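Long-range contacts in mevalonate 3-kinase (Thermoplasma acidophilum, PDB 4RKS), which catalyses the ATP-dependent phosphorylation of (R)-mevalonate to mevalonate 3-phosphate, a step of the alternative mevalonate pathway of extreme acidophiles: residues V35-G40 with E252-Y257; I79-T84 with S124-A129; G192-A197 with V303-A308; F198-Q203 with E271-L276. All blocks are in the same frame, centred on the assembly; numbering follows the deposited sequence.

How the contacts relate
Contact 1 is wholly buried and belongs to the mevalonate pocket, whereas contact 2 lies at the surface and includes part of the ATP-binding loop; their centres are about 26 Å apart, on opposite sides of the centre of the chain. Contacts 3 and 4, both partly buried, share strand 193-199: residues 193-197 enter contact 3, while the strand's end and the residues after it pack on helix 271-283 in contact 4. Chemistry follows place. A carboxylate and, more weakly, a tyrosine hydroxyl bond to a substrate-binding loop in contact 1, a water bridges the two segments of contact 2, backbone bonds dominate contact 3, and aromatic rings meet a helix in contact 4.

Contact 1. Residues V35-G40 with E252-Y257. With MEV ((R)-mevalonate), chain C.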
loop_
_atom_site.group_PDB
_atom_site.type_symbol
_atom_site.label_atom_id
_atom_site.label_comp_id
_atom_site.label_asym_id
_atom_site.label_seq_id
_atom_site.Cartn_x
_atom_site.Cartn_y
_atom_site.Cartn_z
ATOM N N VAL A 35 -4.214 -6.937 -2.238
ATOM C CA VAL A 35 -4.831 -7.951 -3.103
ATOM C C VAL A 35 -5.115 -9.242 -2.316
ATOM O O VAL A 35 -6.172 -9.872 -2.470
ATOM C CB VAL A 35 -3.930 -8.242 -4.340
ATOM C CG1 VAL A 35 -4.319 -9.548 -5.018
ATOM C CG2 VAL A 35 -4.000 -7.074 -5.331
ATOM N N VAL A 36 -4.162 -9.641 -1.485
ATOM C CA VAL A 36 -4.437 -10.571 -0.379
ATOM C C VAL A 36 -4.246 -9.727 0.864
ATOM O O VAL A 36 -3.151 -9.201 1.108
ATOM C CB VAL A 36 -3.513 -11.815 -0.382
ATOM C CG1 VAL A 36 -3.752 -12.697 0.871
ATOM C CG2 VAL A 36 -3.747 -12.641 -1.653
ATOM N N LEU A 37 -5.325 -9.560 1.618
ATOM C CA LEU A 37 -5.443 -8.459 2.555
ATOM C C LEU A 37 -4.809 -8.773 3.892
ATOM O O LEU A 37 -5.072 -9.826 4.468
ATOM C CB LEU A 37 -6.923 -8.096 2.739
ATOM C CG LEU A 37 -7.597 -7.630 1.448
ATOM C CD1 LEU A 37 -9.104 -7.437 1.643
ATOM C CD2 LEU A 37 -6.933 -6.353 0.978
ATOM N N LEU A 38 -4.000 -7.840 4.398
ATOM C CA LEU A 38 -3.317 -8.052 5.670
ATOM C C LEU A 38 -4.159 -7.680 6.893
ATOM O O LEU A 38 -4.739 -6.600 6.962
ATOM C CB LEU A 38 -2.012 -7.257 5.709
ATOM C CG LEU A 38 -1.255 -7.394 7.030
ATOM C CD1 LEU A 38 -0.728 -8.815 7.167
ATOM C CD2 LEU A 38 -0.122 -6.379 7.079
ATOM N N GLY A 39 -4.206 -8.588 7.860
ATOM C CA GLY A 39 -4.762 -8.284 9.157
ATOM C C GLY A 39 -3.912 -8.925 10.225
ATOM O O GLY A 39 -3.811 -10.158 10.290
ATOM N N GLY A 40 -3.297 -8.096 11.066
ATOM C CA GLY A 40 -2.500 -8.601 12.169
ATOM C C GLY A 40 -1.037 -8.235 12.048
ATOM O O GLY A 40 -0.400 -8.470 11.018
ATOM N N GLU A 252 -12.661 -12.431 -3.866
ATOM C CA GLU A 252 -13.003 -13.504 -2.926
ATOM C C GLU A 252 -12.273 -13.320 -1.598
ATOM O O GLU A 252 -12.854 -13.523 -0.537
ATOM C CB GLU A 252 -12.678 -14.875 -3.512
ATOM C CG GLU A 252 -13.481 -15.199 -4.756
ATOM C CD GLU A 252 -13.287 -16.629 -5.224
ATOM O OE1 GLU A 252 -13.477 -17.554 -4.404
ATOM O OE2 GLU A 252 -12.946 -16.825 -6.413
ATOM N N ASP A 253 -11.003 -12.928 -1.669
ATOM C CA ASP A 253 -10.235 -12.606 -0.469
ATOM C C ASP A 253 -10.870 -11.450 0.295
ATOM O O ASP A 253 -10.984 -11.495 1.515
ATOM C CB ASP A 253 -8.788 -12.258 -0.818
ATOM C CG ASP A 253 -7.862 -12.332 0.394
ATOM O OD1 ASP A 253 -7.471 -13.463 0.755
ATOM O OD2 ASP A 253 -7.537 -11.272 0.982
ATOM N N THR A 254 -11.280 -10.418 -0.440
ATOM C CA THR A 254 -11.945 -9.248 0.136
ATOM C C THR A 254 -13.193 -9.665 0.922
ATOM O O THR A 254 -13.426 -9.191 2.033
ATOM C CB THR A 254 -12.341 -8.222 -0.963
ATOM O OG1 THR A 254 -11.172 -7.549 -1.442
ATOM C CG2 THR A 254 -13.310 -7.188 -0.432
ATOM N N GLU A 255 -13.986 -10.560 0.353
ATOM C CA GLU A 255 -15.232 -10.976 0.994
ATOM C C GLU A 255 -14.991 -11.808 2.271
ATOM O O GLU A 255 -15.666 -11.615 3.283
ATOM C CB GLU A 255 -16.102 -11.732 -0.025
ATOM C CG GLU A 255 -16.537 -10.799 -1.181
ATOM C CD GLU A 255 -17.245 -11.495 -2.348
ATOM O OE1 GLU A 255 -17.011 -12.699 -2.589
ATOM O OE2 GLU A 255 -18.029 -10.813 -3.045
ATOM N N GLU A 256 -14.035 -12.726 2.224
ATOM C CA GLU A 256 -13.629 -13.481 3.417
ATOM C C GLU A 256 -13.101 -12.565 4.530
ATOM O O GLU A 256 -13.478 -12.684 5.695
ATOM C CB GLU A 256 -12.560 -14.503 3.044
ATOM C CG GLU A 256 -11.904 -15.188 4.236
ATOM C CD GLU A 256 -10.809 -16.149 3.816
ATOM O OE1 GLU A 256 -10.787 -16.554 2.634
ATOM O OE2 GLU A 256 -9.968 -16.499 4.665
ATOM N N TYR A 257 -12.209 -11.656 4.152
ATOM C CA TYR A 257 -11.595 -10.721 5.087
ATOM C C TYR A 257 -12.634 -9.867 5.794
ATOM O O TYR A 257 -12.606 -9.717 7.017
ATOM C CB TYR A 257 -10.606 -9.851 4.317
ATOM C CG TYR A 257 -9.786 -8.842 5.080
ATOM C CD1 TYR A 257 -8.694 -9.233 5.857
ATOM C CD2 TYR A 257 -10.043 -7.491 4.946
ATOM C CE1 TYR A 257 -7.910 -8.303 6.503
ATOM C CE2 TYR A 257 -9.267 -6.551 5.587
ATOM C CZ TYR A 257 -8.205 -6.957 6.362
ATOM O OH TYR A 257 -7.447 -5.998 6.981
HETATM C C8 MEV C . -2.614 -3.012 5.410
HETATM O O8 MEV C . -1.713 -2.727 6.463
HETATM C C2 MEV C . -4.011 -3.056 5.990
HETATM C C3 MEV C . -5.173 -3.011 5.013
HETATM O O7 MEV C . -5.050 -1.976 4.071
HETATM C C4 MEV C . -5.313 -4.328 4.268
HETATM C C5 MEV C . -4.406 -4.439 3.056
HETATM O O3 MEV C . -4.311 -3.498 2.211
HETATM O O4 MEV C . -3.719 -5.476 2.903
HETATM C C6 MEV C . -6.419 -2.762 5.835
#
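The mevalonate pocket is built partly from a meeting of the loop 35-40 with helix 243-262, through which the N-terminal part of this GHMP kinase touches its C-terminal domain. Leu37 and Tyr257 both line the pocket, and they cross at about a right angle: Leu37 CB sits over the centre of the phenol ring, 3.6 Å from the Tyr257 centroid, in a CH-pi contact. Leu37 CD1 lies against the CD2 side of the ring, 3.4 Å from Tyr257 CD2. The flat tyrosine suits this place because its face accepts the leucine while its hydroxyl extends further, giving a weak hydrogen bond from Tyr257 OH to Leu38 O (2.8 Å). Tyr257 CG stands anti to the backbone N (chi1 -177°), which carries the ring away from the helix and across the loop.

One helical turn earlier, Asp253 holds the loop with its carboxylate. Leu37 N donates to Asp253 OD2 at 2.9 Å, in a nearly straight bond (167°) that arrives on the syn side but tilted out of the carboxylate plane. The other oxygen, OD1, is bonded to His230 and forms a salt bridge with Arg223, which also binds Leu37 O.

On the substrate side, Leu38 N points its hydrogen almost straight at mevalonate O4, 2.8 Å away. Consecutive amides of the loop thus serve different carboxylates, that of Asp253 and that of the substrate. Asp253 is in effect a second-shell residue, while Tyr257 both lines the pocket and probably steadies the Leu38 carbonyl, if weakly. His230 and Arg223 probably balance the charge of the buried Asp253.

Contact 2. Residues I79-T84 with S124-A129; sequences IYFNGT and SGSSDA
A type I' turn from Phe81 to Thr84 brings the end of strand 79-81 against the loop that precedes helix 128-141, with Phe81 CA 5.1 Å from Gly125 CA. Phe81 N and O bond to Thr84 O and N, closing a tight two-residue hairpin in which Asn82 and Gly83 adopt the positive phi angles that this turn requires.

The Phe81 ring carries most of the packing. It lies along the backbone of the loop, with Phe81 CD1 3.5 Å from Gly125 C, and Ser126 N stands over one face. Further along the ring, Phe81 CZ comes within 3.6 Å of Ser126 OG. Gly125 suits the spot because its backbone angles would press a CB against the preceding carbonyl oxygen. Asn82 and Ser124 meet beside it. Ser124 OG, swung anti to its own backbone N (chi1 176°), lies 3.1 Å from Asn82 CB.

A water joins the two segments where no direct hydrogen bond is clear: it donates to Asn82 OD1 at 2.9 Å and accepts from Gly125 N at 3.0 Å. It also sits in the plane of the Phe81 ring, at its edge. Asn82 OD1 accepts a second bond from Asn119 N, which anchors the amide oxygen to the neighbouring ATP-binding segment.

Ser127 caps the first turn of the following helix through its hydroxyl and Gly130 N. A glycine- and serine-rich loop running into a helix N-terminus is how GHMP kinases build their phosphate-binding loop, and Ser124 to Ser127 are indeed ATP-binding residues here.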
loop_
_atom_site.group_PDB
_atom_site.type_symbol
_atom_site.label_atom_id
_atom_site.label_comp_id
_atom_site.label_asym_id
_atom_site.label_seq_id
_atom_site.Cartn_x
_atom_site.Cartn_y
_atom_site.Cartn_z
ATOM N N ILE A 79 10.610 16.440 11.525
ATOM C CA ILE A 79 9.741 15.629 10.678
ATOM C C ILE A 79 8.561 16.494 10.276
ATOM O O ILE A 79 7.891 17.050 11.142
ATOM C CB ILE A 79 9.213 14.380 11.406
ATOM C CG1 ILE A 79 10.361 13.588 12.036
ATOM C CG2 ILE A 79 8.356 13.540 10.468
ATOM C CD1 ILE A 79 11.395 13.173 11.062
ATOM N N TYR A 80 8.310 16.610 8.980
ATOM C CA TYR A 80 7.190 17.408 8.477
ATOM C C TYR A 80 6.284 16.585 7.564
ATOM O O TYR A 80 6.769 15.907 6.661
ATOM C CB TYR A 80 7.681 18.637 7.691
ATOM C CG TYR A 80 8.454 19.654 8.496
ATOM C CD1 TYR A 80 7.798 20.565 9.315
ATOM C CD2 TYR A 80 9.842 19.723 8.417
ATOM C CE1 TYR A 80 8.510 21.504 10.064
ATOM C CE2 TYR A 80 10.560 20.650 9.158
ATOM C CZ TYR A 80 9.892 21.534 9.984
ATOM O OH TYR A 80 10.594 22.476 10.700
ATOM N N PHE A 81 4.972 16.691 7.787
ATOM C CA PHE A 81 3.964 16.075 6.926
ATOM C C PHE A 81 3.090 17.148 6.291
ATOM O O PHE A 81 2.309 17.802 6.976
ATOM C CB PHE A 81 3.115 15.080 7.733
ATOM C CG PHE A 81 3.885 13.861 8.183
ATOM C CD1 PHE A 81 4.333 12.928 7.254
ATOM C CD2 PHE A 81 4.166 13.653 9.520
ATOM C CE1 PHE A 81 5.052 11.796 7.661
ATOM C CE2 PHE A 81 4.888 12.530 9.933
ATOM C CZ PHE A 81 5.326 11.601 8.999
ATOM N N ASN A 82 3.246 17.324 4.981
ATOM C CA ASN A 82 2.635 18.426 4.237
ATOM C C ASN A 82 2.798 19.782 4.920
ATOM O O ASN A 82 1.871 20.584 4.960
ATOM C CB ASN A 82 1.156 18.149 3.992
ATOM C CG ASN A 82 0.927 17.187 2.839
ATOM O OD1 ASN A 82 1.776 16.343 2.536
ATOM N ND2 ASN A 82 -0.222 17.317 2.184
ATOM N N GLY A 83 3.984 20.037 5.453
ATOM C CA GLY A 83 4.275 21.322 6.053
ATOM C C GLY A 83 3.932 21.394 7.533
ATOM O O GLY A 83 4.220 22.396 8.183
ATOM N N THR A 84 3.316 20.346 8.073
ATOM C CA THR A 84 2.966 20.338 9.496
ATOM C C THR A 84 3.973 19.515 10.286
ATOM O O THR A 84 4.162 18.326 10.019
ATOM C CB THR A 84 1.531 19.787 9.742
ATOM O OG1 THR A 84 0.590 20.608 9.045
ATOM C CG2 THR A 84 1.183 19.832 11.230
ATOM N N SER A 124 -2.537 13.719 3.809
ATOM C CA SER A 124 -1.292 14.146 4.453
ATOM C C SER A 124 -0.887 13.199 5.588
ATOM O O SER A 124 -1.742 12.730 6.341
ATOM C CB SER A 124 -1.449 15.574 4.989
ATOM O OG SER A 124 -0.305 15.992 5.705
ATOM N N GLY A 125 0.407 12.905 5.703
ATOM C CA GLY A 125 0.899 12.056 6.782
ATOM C C GLY A 125 1.668 10.819 6.339
ATOM O O GLY A 125 2.060 10.698 5.177
ATOM N N SER A 126 1.893 9.900 7.276
ATOM C CA SER A 126 2.584 8.640 6.990
ATOM C C SER A 126 1.726 7.699 6.155
ATOM O O SER A 126 0.502 7.691 6.297
ATOM C CB SER A 126 2.980 7.945 8.291
ATOM O OG SER A 126 4.355 8.112 8.548
ATOM N N SER A 127 2.376 6.907 5.297
ATOM C CA SER A 127 1.699 5.911 4.458
ATOM C C SER A 127 2.709 4.884 3.958
ATOM O O SER A 127 3.910 5.026 4.205
ATOM C CB SER A 127 1.004 6.583 3.271
ATOM O OG SER A 127 1.957 7.124 2.365
ATOM N N ASP A 128 2.230 3.866 3.246
ATOM C CA ASP A 128 3.120 2.918 2.562
ATOM C C ASP A 128 4.081 3.634 1.609
ATOM O O ASP A 128 5.278 3.353 1.606
ATOM C CB ASP A 128 2.319 1.874 1.774
ATOM C CG ASP A 128 1.695 0.803 2.663
ATOM O OD1 ASP A 128 2.143 0.627 3.821
ATOM O OD2 ASP A 128 0.763 0.117 2.187
ATOM N N ALA A 129 3.542 4.535 0.789
ATOM C CA ALA A 129 4.340 5.335 -0.140
ATOM C C ALA A 129 5.368 6.198 0.593
ATOM O O ALA A 129 6.488 6.378 0.121
ATOM C CB ALA A 129 3.423 6.230 -1.008
HETATM O O HOH W 1 2.679 14.014 4.045
#

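Contact 3. Residues G192-A197 with V303-A308; sequences GYSIVA and VESENA
Ser194 and Val303 form the firmly held part of this contact, a hydrogen-bonded antiparallel pair where strand 193-199 runs beside the end of strand 298-304. Ser194 N donates to Val303 O at 2.9 Å and Val303 N returns a bond of the same length to Ser194 O, the first the straighter of the two (172° against 146°). Val303 CG1 takes the position between backbone N and carbonyl carbon and rests 3.6 Å from Ser194 O. On this buried side Val196 CG2 approaches Val303 CG1 more loosely, at 4.4 Å. Beta-branched valines suit a strand, and here both pack against helix 308-312 through Leu311. Ala308, at the start of that helix, is small enough to set its CB 3.9 Å from Ser194 OG.

Toward solvent the contact thins to one backbone bond and side chains lying alongside. Tyr193 and Glu304 are a non-hydrogen-bonded pair; beside them Tyr193 CA makes a CA-H...O contact with Val303 O. Their side chains run side by side in the same direction, Tyr193 CE2 lying 3.8 Å from Glu304 CG, with ring and carboxylate planes only 25° apart. At the very edge, exposed Gly192 ends the strand contact: Gly192 O accepts from Ser305 N at 2.8 Å, the donor standing above the carbonyl plane.

The two long side chains share a partner outside the contact, Lys244, whose NZ makes a salt bridge with Glu304 OE2 and a hydrogen bond with Tyr193 OH. The backbone therefore supplies the main bonds between the strands, while the lysine ties their outer polar ends together, where its charge probably offsets that of the glutamate.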
loop_
_atom_site.group_PDB
_atom_site.type_symbol
_atom_site.label_atom_id
_atom_site.label_comp_id
_atom_site.label_asym_id
_atom_site.label_seq_id
_atom_site.Cartn_x
_atom_site.Cartn_y
_atom_site.Cartn_z
ATOM N N GLY A 192 -3.557 -3.524 -19.989
ATOM C CA GLY A 192 -4.891 -3.660 -20.545
ATOM C C GLY A 192 -5.969 -3.503 -19.487
ATOM O O GLY A 192 -7.146 -3.748 -19.749
ATOM N N TYR A 193 -5.578 -3.098 -18.282
ATOM C CA TYR A 193 -6.535 -3.027 -17.180
ATOM C C TYR A 193 -6.486 -1.685 -16.490
ATOM O O TYR A 193 -5.457 -1.003 -16.498
ATOM C CB TYR A 193 -6.280 -4.160 -16.176
ATOM C CG TYR A 193 -6.578 -5.503 -16.780
ATOM C CD1 TYR A 193 -5.642 -6.143 -17.584
ATOM C CD2 TYR A 193 -7.809 -6.122 -16.578
ATOM C CE1 TYR A 193 -5.916 -7.368 -18.167
ATOM C CE2 TYR A 193 -8.093 -7.353 -17.156
ATOM C CZ TYR A 193 -7.138 -7.967 -17.949
ATOM O OH TYR A 193 -7.394 -9.184 -18.530
ATOM N N SER A 194 -7.615 -1.293 -15.917
ATOM C CA SER A 194 -7.671 -0.086 -15.113
ATOM C C SER A 194 -8.416 -0.396 -13.837
ATOM O O SER A 194 -9.097 -1.408 -13.739
ATOM C CB SER A 194 -8.363 1.067 -15.860
ATOM O OG SER A 194 -7.810 1.258 -17.152
ATOM N N ILE A 195 -8.292 0.494 -12.862
ATOM C CA ILE A 195 -9.083 0.388 -11.651
ATOM C C ILE A 195 -9.882 1.665 -11.462
ATOM O O ILE A 195 -9.314 2.764 -11.413
ATOM C CB ILE A 195 -8.195 0.116 -10.419
ATOM C CG1 ILE A 195 -7.612 -1.301 -10.505
ATOM C CG2 ILE A 195 -8.992 0.276 -9.123
ATOM C CD1 ILE A 195 -6.603 -1.631 -9.423
ATOM N N VAL A 196 -11.202 1.543 -11.388
ATOM C CA VAL A 196 -12.004 2.706 -11.025
ATOM C C VAL A 196 -12.260 2.704 -9.516
ATOM O O VAL A 196 -12.895 1.799 -8.978
ATOM C CB VAL A 196 -13.347 2.757 -11.789
ATOM C CG1 VAL A 196 -14.110 4.045 -11.429
ATOM C CG2 VAL A 196 -13.095 2.688 -13.278
ATOM N N ALA A 197 -11.759 3.728 -8.834
ATOM C CA ALA A 197 -11.940 3.820 -7.390
ATOM C C ALA A 197 -13.171 4.660 -7.039
ATOM O O ALA A 197 -13.316 5.803 -7.485
ATOM C CB ALA A 197 -10.685 4.403 -6.730
ATOM N N VAL A 303 -11.175 -3.432 -14.081
ATOM C CA VAL A 303 -11.941 -3.516 -15.310
ATOM C C VAL A 303 -10.993 -3.537 -16.512
ATOM O O VAL A 303 -9.878 -2.997 -16.452
ATOM C CB VAL A 303 -12.944 -2.324 -15.419
ATOM C CG1 VAL A 303 -12.200 -1.001 -15.523
ATOM C CG2 VAL A 303 -13.919 -2.485 -16.594
ATOM N N GLU A 304 -11.427 -4.157 -17.605
ATOM C CA GLU A 304 -10.654 -4.101 -18.843
ATOM C C GLU A 304 -10.661 -2.678 -19.388
ATOM O O GLU A 304 -11.661 -1.955 -19.277
ATOM C CB GLU A 304 -11.195 -5.080 -19.872
ATOM C CG GLU A 304 -10.956 -6.525 -19.511
ATOM C CD GLU A 304 -11.874 -7.468 -20.278
ATOM O OE1 GLU A 304 -13.107 -7.290 -20.192
ATOM O OE2 GLU A 304 -11.367 -8.384 -20.957
ATOM N N SER A 305 -9.537 -2.279 -19.972
ATOM C CA SER A 305 -9.342 -0.895 -20.377
ATOM C C SER A 305 -10.461 -0.413 -21.305
ATOM O O SER A 305 -10.924 0.725 -21.189
ATOM C CB SER A 305 -7.973 -0.720 -21.039
ATOM O OG SER A 305 -6.967 -0.555 -20.046
ATOM N N GLU A 306 -10.915 -1.298 -22.188
ATOM C CA GLU A 306 -11.947 -0.958 -23.167
ATOM C C GLU A 306 -13.278 -0.572 -22.505
ATOM O O GLU A 306 -14.090 0.132 -23.100
ATOM C CB GLU A 306 -12.151 -2.121 -24.130
ATOM C CG GLU A 306 -11.998 -3.487 -23.485
ATOM C CD GLU A 306 -12.214 -4.627 -24.469
ATOM O OE1 GLU A 306 -12.975 -4.438 -25.446
ATOM O OE2 GLU A 306 -11.622 -5.712 -24.262
ATOM N N ASN A 307 -13.479 -1.010 -21.263
ATOM C CA ASN A 307 -14.707 -0.715 -20.525
ATOM C C ASN A 307 -14.527 0.272 -19.362
ATOM O O ASN A 307 -15.478 0.537 -18.620
ATOM C CB ASN A 307 -15.317 -2.012 -20.000
ATOM C CG ASN A 307 -15.635 -2.996 -21.106
ATOM O OD1 ASN A 307 -16.249 -2.639 -22.115
ATOM N ND2 ASN A 307 -15.212 -4.246 -20.927
ATOM N N ALA A 308 -13.328 0.839 -19.220
ATOM C CA ALA A 308 -13.014 1.698 -18.082
ATOM C C ALA A 308 -13.780 3.025 -18.092
ATOM O O ALA A 308 -14.289 3.437 -17.056
ATOM C CB ALA A 308 -11.512 1.970 -18.016
#

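Contact 4. Residues F198-Q203 with E271-L276; sequences FAFDYQ and ENMQKL. With SO4 (sulfate ion), chain D; SO4 (sulfate ion), chain E.
Tyr202 reaches across to the first turn of helix 271-283 and uses its hydroxyl as an acceptor: Asn272 N donates to Tyr202 OH at 3.0 Å (157°). Amides in a first helical turn lack the usual partner four residues back, so a side-chain oxygen can serve one of them. The next amide toward the start, Glu271 N, binds a sulfate ion, probably from the crystallisation liquor. This is strand-to-helix packing, in which strand 193-199 and the loop after it lie against a helix of the C-terminal domain.

Three aromatic residues on alternate positions, Phe198, Phe200 and Tyr202, all direct their side chains at the helix. The large flat phenylalanines suit this buried interface because aliphatic groups can settle on their faces. Met273 CG lies over one face of Phe200, offset toward the rim, 3.4 Å from Phe200 CD1. Extended at chi2 (171°), the methionine carries its SD out to a place oblique to two rings, 5.0 Å from the Phe200 centroid and a little farther from that of Tyr202, in Met-aromatic contacts. Val299 of the adjacent strand 298-304 touches Phe200 and Met273 as well.

The hydrophilic end lies around Tyr202. Asn272 crosses it at about a right angle, its amide plane 58° from the ring. A second sulfate takes a bond from Gln203 N, just before the ATP-binding Arg204.

Farthest from the sulfates, one methyl of Leu276 serves both phenylalanines: Leu276 CD2 sits over the face of Phe198, 3.5 Å from Phe198 CG, and meets Phe200 in its ring plane, 3.8 Å from Phe200 CZ.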
loop_
_atom_site.group_PDB
_atom_site.type_symbol
_atom_site.label_atom_id
_atom_site.label_comp_id
_atom_site.label_asym_id
_atom_site.label_seq_id
_atom_site.Cartn_x
_atom_site.Cartn_y
_atom_site.Cartn_z
ATOM N N PHE A 198 -14.055 4.081 -6.237
ATOM C CA PHE A 198 -15.216 4.797 -5.745
ATOM C C PHE A 198 -15.009 5.141 -4.285
ATOM O O PHE A 198 -15.034 4.255 -3.422
ATOM C CB PHE A 198 -16.481 3.960 -5.929
ATOM C CG PHE A 198 -16.816 3.684 -7.375
ATOM C CD1 PHE A 198 -16.227 2.629 -8.048
ATOM C CD2 PHE A 198 -17.720 4.487 -8.056
ATOM C CE1 PHE A 198 -16.535 2.372 -9.370
ATOM C CE2 PHE A 198 -18.026 4.240 -9.382
ATOM C CZ PHE A 198 -17.437 3.180 -10.039
ATOM N N ALA A 199 -14.815 6.434 -4.015
ATOM C CA ALA A 199 -14.532 6.921 -2.665
ATOM C C ALA A 199 -15.794 7.414 -1.940
ATOM O O ALA A 199 -16.431 8.364 -2.381
ATOM C CB ALA A 199 -13.490 8.031 -2.730
ATOM N N PHE A 200 -16.151 6.771 -0.831
ATOM C CA PHE A 200 -17.339 7.151 -0.060
ATOM C C PHE A 200 -16.931 7.971 1.170
ATOM O O PHE A 200 -15.796 7.878 1.625
ATOM C CB PHE A 200 -18.129 5.909 0.361
ATOM C CG PHE A 200 -18.667 5.110 -0.791
ATOM C CD1 PHE A 200 -17.852 4.235 -1.486
ATOM C CD2 PHE A 200 -19.999 5.224 -1.169
ATOM C CE1 PHE A 200 -18.344 3.500 -2.546
ATOM C CE2 PHE A 200 -20.498 4.491 -2.226
ATOM C CZ PHE A 200 -19.671 3.624 -2.915
ATOM N N ASP A 201 -17.844 8.765 1.720
ATOM C CA ASP A 201 -17.442 9.712 2.762
ATOM C C ASP A 201 -17.575 9.198 4.200
ATOM O O ASP A 201 -17.314 9.947 5.142
ATOM C CB ASP A 201 -18.227 11.023 2.619
ATOM C CG ASP A 201 -19.732 10.816 2.615
ATOM O OD1 ASP A 201 -20.434 11.637 1.983
ATOM O OD2 ASP A 201 -20.218 9.848 3.241
ATOM N N TYR A 202 -17.984 7.941 4.371
ATOM C CA TYR A 202 -18.038 7.335 5.703
ATOM C C TYR A 202 -16.698 7.436 6.425
ATOM O O TYR A 202 -15.647 7.208 5.823
ATOM C CB TYR A 202 -18.438 5.865 5.626
ATOM C CG TYR A 202 -19.757 5.604 4.947
ATOM C CD1 TYR A 202 -20.959 5.757 5.632
ATOM C CD2 TYR A 202 -19.804 5.184 3.632
ATOM C CE1 TYR A 202 -22.165 5.503 5.019
ATOM C CE2 TYR A 202 -21.007 4.930 3.008
ATOM C CZ TYR A 202 -22.185 5.092 3.704
ATOM O OH TYR A 202 -23.380 4.830 3.074
ATOM N N GLN A 203 -16.739 7.775 7.712
ATOM C CA GLN A 203 -15.529 7.824 8.526
ATOM C C GLN A 203 -14.965 6.417 8.633
ATOM O O GLN A 203 -15.707 5.468 8.889
ATOM C CB GLN A 203 -15.816 8.404 9.913
ATOM N N GLU A 271 -23.440 1.027 4.021
ATOM C CA GLU A 271 -24.662 0.807 3.240
ATOM C C GLU A 271 -24.550 1.167 1.759
ATOM O O GLU A 271 -24.879 0.350 0.899
ATOM C CB GLU A 271 -25.840 1.579 3.851
ATOM C CG GLU A 271 -27.127 1.411 3.052
ATOM C CD GLU A 271 -28.317 2.126 3.671
ATOM O OE1 GLU A 271 -28.629 3.255 3.231
ATOM O OE2 GLU A 271 -28.946 1.547 4.584
ATOM N N ASN A 272 -24.100 2.381 1.455
ATOM C CA ASN A 272 -23.985 2.799 0.060
ATOM C C ASN A 272 -22.864 2.059 -0.668
ATOM O O ASN A 272 -22.890 1.924 -1.902
ATOM C CB ASN A 272 -23.767 4.311 -0.037
ATOM C CG ASN A 272 -24.998 5.103 0.368
ATOM O OD1 ASN A 272 -26.101 4.566 0.416
ATOM N ND2 ASN A 272 -24.810 6.383 0.663
ATOM N N MET A 273 -21.880 1.582 0.094
ATOM C CA MET A 273 -20.817 0.759 -0.480
ATOM C C MET A 273 -21.381 -0.595 -0.909
ATOM O O MET A 273 -21.068 -1.094 -1.989
ATOM C CB MET A 273 -19.668 0.575 0.515
ATOM C CG MET A 273 -18.858 1.833 0.736
ATOM S SD MET A 273 -17.668 1.685 2.077
ATOM C CE MET A 273 -16.402 0.638 1.326
ATOM N N GLN A 274 -22.237 -1.169 -0.071
ATOM C CA GLN A 274 -22.850 -2.452 -0.383
ATOM C C GLN A 274 -23.819 -2.319 -1.565
ATOM O O GLN A 274 -23.943 -3.235 -2.377
ATOM C CB GLN A 274 -23.558 -3.026 0.852
ATOM C CG GLN A 274 -24.189 -4.409 0.643
ATOM C CD GLN A 274 -23.264 -5.406 -0.071
ATOM O OE1 GLN A 274 -22.146 -5.677 0.381
ATOM N NE2 GLN A 274 -23.735 -5.955 -1.192
ATOM N N LYS A 275 -24.493 -1.178 -1.677
ATOM C CA LYS A 275 -25.381 -0.955 -2.821
ATOM C C LYS A 275 -24.597 -0.927 -4.134
ATOM O O LYS A 275 -25.051 -1.476 -5.142
ATOM C CB LYS A 275 -26.177 0.346 -2.661
ATOM C CG LYS A 275 -27.309 0.285 -1.641
ATOM C CD LYS A 275 -28.012 1.640 -1.536
ATOM C CE LYS A 275 -29.097 1.631 -0.466
ATOM N NZ LYS A 275 -29.570 3.010 -0.158
ATOM N N LEU A 276 -23.432 -0.281 -4.130
ATOM C CA LEU A 276 -22.602 -0.232 -5.333
ATOM C C LEU A 276 -22.156 -1.639 -5.721
ATOM O O LEU A 276 -22.237 -2.031 -6.884
ATOM C CB LEU A 276 -21.385 0.670 -5.137
ATOM C CG LEU A 276 -20.357 0.676 -6.285
ATOM C CD1 LEU A 276 -20.936 1.258 -7.582
ATOM C CD2 LEU A 276 -19.088 1.420 -5.895
HETATM S S SO4 D . -20.045 8.178 9.452
HETATM O O1 SO4 D . -21.208 7.337 9.723
HETATM O O2 SO4 D . -18.838 7.371 9.573
HETATM O O3 SO4 D . -20.139 8.732 8.102
HETATM O O4 SO4 D . -19.988 9.272 10.417
HETATM S S SO4 E . -24.367 0.861 7.547
HETATM O O1 SO4 E . -24.298 -0.550 7.175
HETATM O O2 SO4 E . -23.609 1.064 8.779
HETATM O O3 SO4 E . -23.804 1.683 6.481
HETATM O O4 SO4 E . -25.760 1.249 7.756
#